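Long-range contact in alkaline phosphatase (Thermus thermophilus, PDB 7KWD), which probably hydrolyses phosphate monoesters as a homodimeric alkaline phosphatase that uses zinc and magnesium ions: residues I274-T286 with P424-S436. Sequence-based numbering, arbitrary orientation.
With ZN (zinc ion), chain F.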
# COMPACT_ATOMS: atom_id res chain seq x y z
N ILE A 274 5.43 -7.99 -13.07
CA ILE A 274 5.14 -6.82 -12.24
C ILE A 274 6.17 -6.74 -11.12
O ILE A 274 6.78 -5.70 -10.90
CB ILE A 274 3.71 -6.90 -11.68
CG1 ILE A 274 2.68 -6.81 -12.82
CG2 ILE A 274 3.51 -5.83 -10.61
CD1 ILE A 274 1.26 -7.20 -12.37
N ASP A 275 6.37 -7.87 -10.42
CA ASP A 275 7.41 -7.98 -9.39
C ASP A 275 8.76 -7.53 -9.93
O ASP A 275 9.41 -6.67 -9.34
CB ASP A 275 7.46 -9.44 -8.90
CG ASP A 275 8.45 -9.66 -7.81
OD1 ASP A 275 8.28 -9.02 -6.73
OD2 ASP A 275 9.36 -10.49 -8.01
N HIS A 276 9.16 -8.06 -11.09
CA HIS A 276 10.49 -7.77 -11.61
C HIS A 276 10.66 -6.30 -11.90
O HIS A 276 11.69 -5.70 -11.58
CB HIS A 276 10.74 -8.59 -12.88
CG HIS A 276 10.70 -10.06 -12.64
ND1 HIS A 276 10.74 -10.98 -13.66
CD2 HIS A 276 10.58 -10.78 -11.50
CE1 HIS A 276 10.67 -12.20 -13.16
NE2 HIS A 276 10.58 -12.11 -11.85
N ALA A 277 9.67 -5.68 -12.55
CA ALA A 277 9.78 -4.26 -12.82
C ALA A 277 9.86 -3.48 -11.54
O ALA A 277 10.58 -2.48 -11.45
CB ALA A 277 8.59 -3.78 -13.65
N ASN A 278 9.11 -3.90 -10.52
CA ASN A 278 9.17 -3.19 -9.25
C ASN A 278 10.54 -3.33 -8.62
O ASN A 278 11.01 -2.40 -7.94
CB ASN A 278 8.09 -3.67 -8.29
CG ASN A 278 6.69 -3.17 -8.70
OD1 ASN A 278 6.55 -2.19 -9.42
ND2 ASN A 278 5.68 -3.87 -8.23
N HIS A 279 11.17 -4.51 -8.80
CA HIS A 279 12.56 -4.71 -8.38
C HIS A 279 13.49 -3.72 -9.08
O HIS A 279 14.35 -3.10 -8.44
CB HIS A 279 13.00 -6.14 -8.69
CG HIS A 279 12.58 -7.14 -7.67
ND1 HIS A 279 12.87 -7.00 -6.33
CD2 HIS A 279 11.90 -8.31 -7.79
CE1 HIS A 279 12.40 -8.04 -5.67
NE2 HIS A 279 11.83 -8.86 -6.54
N LEU A 280 13.33 -3.54 -10.41
CA LEU A 280 14.14 -2.55 -11.11
C LEU A 280 13.86 -1.11 -10.66
O LEU A 280 14.69 -0.23 -10.92
CB LEU A 280 13.90 -2.61 -12.62
CG LEU A 280 13.90 -3.99 -13.26
CD1 LEU A 280 13.68 -3.88 -14.73
CD2 LEU A 280 15.20 -4.68 -12.98
N ASN A 281 12.73 -0.86 -10.01
CA ASN A 281 12.27 0.50 -9.71
C ASN A 281 11.91 1.22 -11.00
O ASN A 281 12.22 2.40 -11.15
CB ASN A 281 13.29 1.32 -8.93
CG ASN A 281 13.35 0.98 -7.45
OD1 ASN A 281 13.94 1.74 -6.71
ND2 ASN A 281 12.77 -0.16 -7.04
N ASP A 282 11.32 0.50 -11.94
CA ASP A 282 10.95 1.02 -13.26
C ASP A 282 9.43 1.13 -13.34
O ASP A 282 8.73 0.20 -13.76
CB ASP A 282 11.51 0.12 -14.34
CG ASP A 282 11.21 0.64 -15.73
OD1 ASP A 282 10.36 1.56 -15.88
OD2 ASP A 282 11.81 0.11 -16.69
N ALA A 283 8.91 2.31 -12.99
CA ALA A 283 7.47 2.51 -12.96
C ALA A 283 6.81 2.29 -14.31
O ALA A 283 5.65 1.83 -14.38
CB ALA A 283 7.17 3.93 -12.44
N GLY A 284 7.51 2.61 -15.40
CA GLY A 284 6.90 2.44 -16.72
C GLY A 284 6.79 0.98 -17.10
O GLY A 284 5.82 0.57 -17.75
N ALA A 285 7.78 0.17 -16.74
CA ALA A 285 7.65 -1.25 -17.00
C ALA A 285 6.54 -1.88 -16.14
O ALA A 285 5.75 -2.69 -16.63
CB ALA A 285 8.98 -1.96 -16.78
N THR A 286 6.45 -1.48 -14.87
CA THR A 286 5.38 -1.97 -14.01
C THR A 286 4.02 -1.65 -14.60
O THR A 286 3.13 -2.52 -14.66
CB THR A 286 5.50 -1.35 -12.63
OG1 THR A 286 6.77 -1.69 -12.09
CG2 THR A 286 4.38 -1.83 -11.74
N PRO A 424 9.25 11.59 -13.78
CA PRO A 424 8.13 11.07 -12.98
C PRO A 424 8.38 11.20 -11.49
O PRO A 424 9.41 10.77 -10.98
CB PRO A 424 8.04 9.60 -13.40
CG PRO A 424 8.57 9.57 -14.81
CD PRO A 424 9.70 10.61 -14.80
N ASN A 425 7.42 11.83 -10.79
CA ASN A 425 7.37 11.86 -9.33
C ASN A 425 6.84 10.53 -8.76
O ASN A 425 5.87 10.49 -8.00
CB ASN A 425 6.52 13.03 -8.86
CG ASN A 425 5.17 13.10 -9.53
OD1 ASN A 425 5.07 13.13 -10.76
ND2 ASN A 425 4.12 13.13 -8.73
N ILE A 426 7.54 9.45 -9.11
CA ILE A 426 7.31 8.11 -8.56
C ILE A 426 8.61 7.67 -7.88
O ILE A 426 9.66 7.60 -8.52
CB ILE A 426 6.90 7.10 -9.65
CG1 ILE A 426 5.76 7.67 -10.49
CG2 ILE A 426 6.47 5.77 -9.03
CD1 ILE A 426 5.54 7.01 -11.81
N GLY A 427 8.54 7.43 -6.57
CA GLY A 427 9.68 6.95 -5.82
C GLY A 427 9.42 5.54 -5.31
O GLY A 427 8.34 4.98 -5.49
N TRP A 428 10.44 4.99 -4.62
CA TRP A 428 10.49 3.57 -4.30
C TRP A 428 11.03 3.38 -2.89
O TRP A 428 12.03 4.00 -2.52
CB TRP A 428 11.40 2.80 -5.28
CG TRP A 428 10.94 2.98 -6.64
CD1 TRP A 428 11.22 4.02 -7.46
CD2 TRP A 428 10.06 2.11 -7.37
NE1 TRP A 428 10.58 3.86 -8.67
CE2 TRP A 428 9.86 2.70 -8.64
CE3 TRP A 428 9.44 0.90 -7.08
CZ2 TRP A 428 9.06 2.12 -9.62
CZ3 TRP A 428 8.62 0.32 -8.05
CH2 TRP A 428 8.44 0.93 -9.31
N SER A 429 10.32 2.58 -2.09
CA SER A 429 10.77 2.29 -0.74
C SER A 429 12.07 1.47 -0.77
O SER A 429 12.90 1.58 0.13
CB SER A 429 9.73 1.49 0.05
OG SER A 429 8.41 1.95 -0.12
N SER A 430 12.27 0.67 -1.82
CA SER A 430 13.30 -0.35 -1.81
C SER A 430 13.33 -0.95 -3.20
O SER A 430 12.51 -0.62 -4.06
CB SER A 430 13.00 -1.41 -0.74
OG SER A 430 12.35 -2.54 -1.31
N GLY A 431 14.31 -1.83 -3.43
CA GLY A 431 14.29 -2.70 -4.59
C GLY A 431 13.79 -4.11 -4.28
O GLY A 431 13.98 -5.03 -5.08
N GLN A 432 13.15 -4.30 -3.13
CA GLN A 432 12.77 -5.63 -2.65
C GLN A 432 11.28 -5.70 -2.31
O GLN A 432 10.56 -4.70 -2.36
CB GLN A 432 13.61 -5.99 -1.41
CG GLN A 432 15.10 -6.13 -1.69
CD GLN A 432 15.85 -4.80 -1.55
OE1 GLN A 432 16.05 -4.11 -2.55
NE2 GLN A 432 16.22 -4.43 -0.33
N HIS A 433 10.81 -6.90 -1.96
CA HIS A 433 9.44 -7.08 -1.49
C HIS A 433 9.21 -6.30 -0.20
O HIS A 433 10.14 -6.00 0.56
CB HIS A 433 9.13 -8.54 -1.19
CG HIS A 433 9.40 -9.45 -2.32
ND1 HIS A 433 9.31 -10.82 -2.22
CD2 HIS A 433 9.79 -9.19 -3.60
CE1 HIS A 433 9.63 -11.37 -3.38
NE2 HIS A 433 9.93 -10.41 -4.22
N THR A 434 7.95 -5.97 0.06
CA THR A 434 7.55 -5.33 1.30
C THR A 434 6.47 -6.16 1.98
O THR A 434 5.96 -7.14 1.43
CB THR A 434 7.06 -3.90 1.07
OG1 THR A 434 5.83 -3.93 0.32
CG2 THR A 434 8.10 -3.05 0.32
N ALA A 435 6.14 -5.76 3.20
CA ALA A 435 5.29 -6.54 4.09
C ALA A 435 3.81 -6.17 4.01
O ALA A 435 2.98 -6.78 4.71
CB ALA A 435 5.74 -6.33 5.54
N SER A 436 3.46 -5.19 3.22
CA SER A 436 2.09 -4.72 3.11
C SER A 436 1.10 -5.85 2.80
O SER A 436 1.36 -6.69 1.92
CB SER A 436 2.02 -3.68 1.98
OG SER A 436 0.67 -3.45 1.60
ZN ZN F . 10.43 -10.58 -6.34
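Asp-275, His-279 and His-433 meet at a zinc ion of the two-zinc, one-magnesium centre of the alkaline phosphatase family, joining helix 273-280 to the chain after strand 426-428. Asp-275 OD2 lies 2.0 Å from the zinc; OD1 makes a longer approach at 2.7 Å and is hydrogen-bonded to Thr-320 OG1. From CB outward, His-279 passes the Gly-431 carbonyl with CB and CG, and ND1 gives its proton to Gly-431 O in the ring plane (2.6 Å, 171°). CE1 then brushes Gln-432 CA, and NE2 binds the zinc at 2.2 Å. With CG anti to its carbonyl carbon (chi1 -82°), the ring swings back to the loop although CB leads away. His-433 NE2 also binds the ion, its ND1 hydrogen-bonded to Thr-93 O, and one atom from elsewhere joins them.

At the helix end, Asn-281 closes a Schellman motif and lies over one face of Trp-428, amide and indole 12° apart; its CA makes a CH-pi contact, 3.5 Å from the centroid of the six-membered ring. Asn-281 ND2 bridges Asn-278 O and Ser-430 O, while OD1 is hydrogen-bonded to Gln-401 NE2. Asn-278 OD1 meets the indole edge at CZ3, Ala-283 N at CZ2. Replacing Trp-428 by alanine is likely to leave Asn-281 without its stacking surface and open a gap beside Ala-283. Zinc at NE2 and Gly-431 O at ND1 together set the His-279 ring's rotation; this second-shell carbonyl is likely to strengthen the imidazole as a donor to the metal.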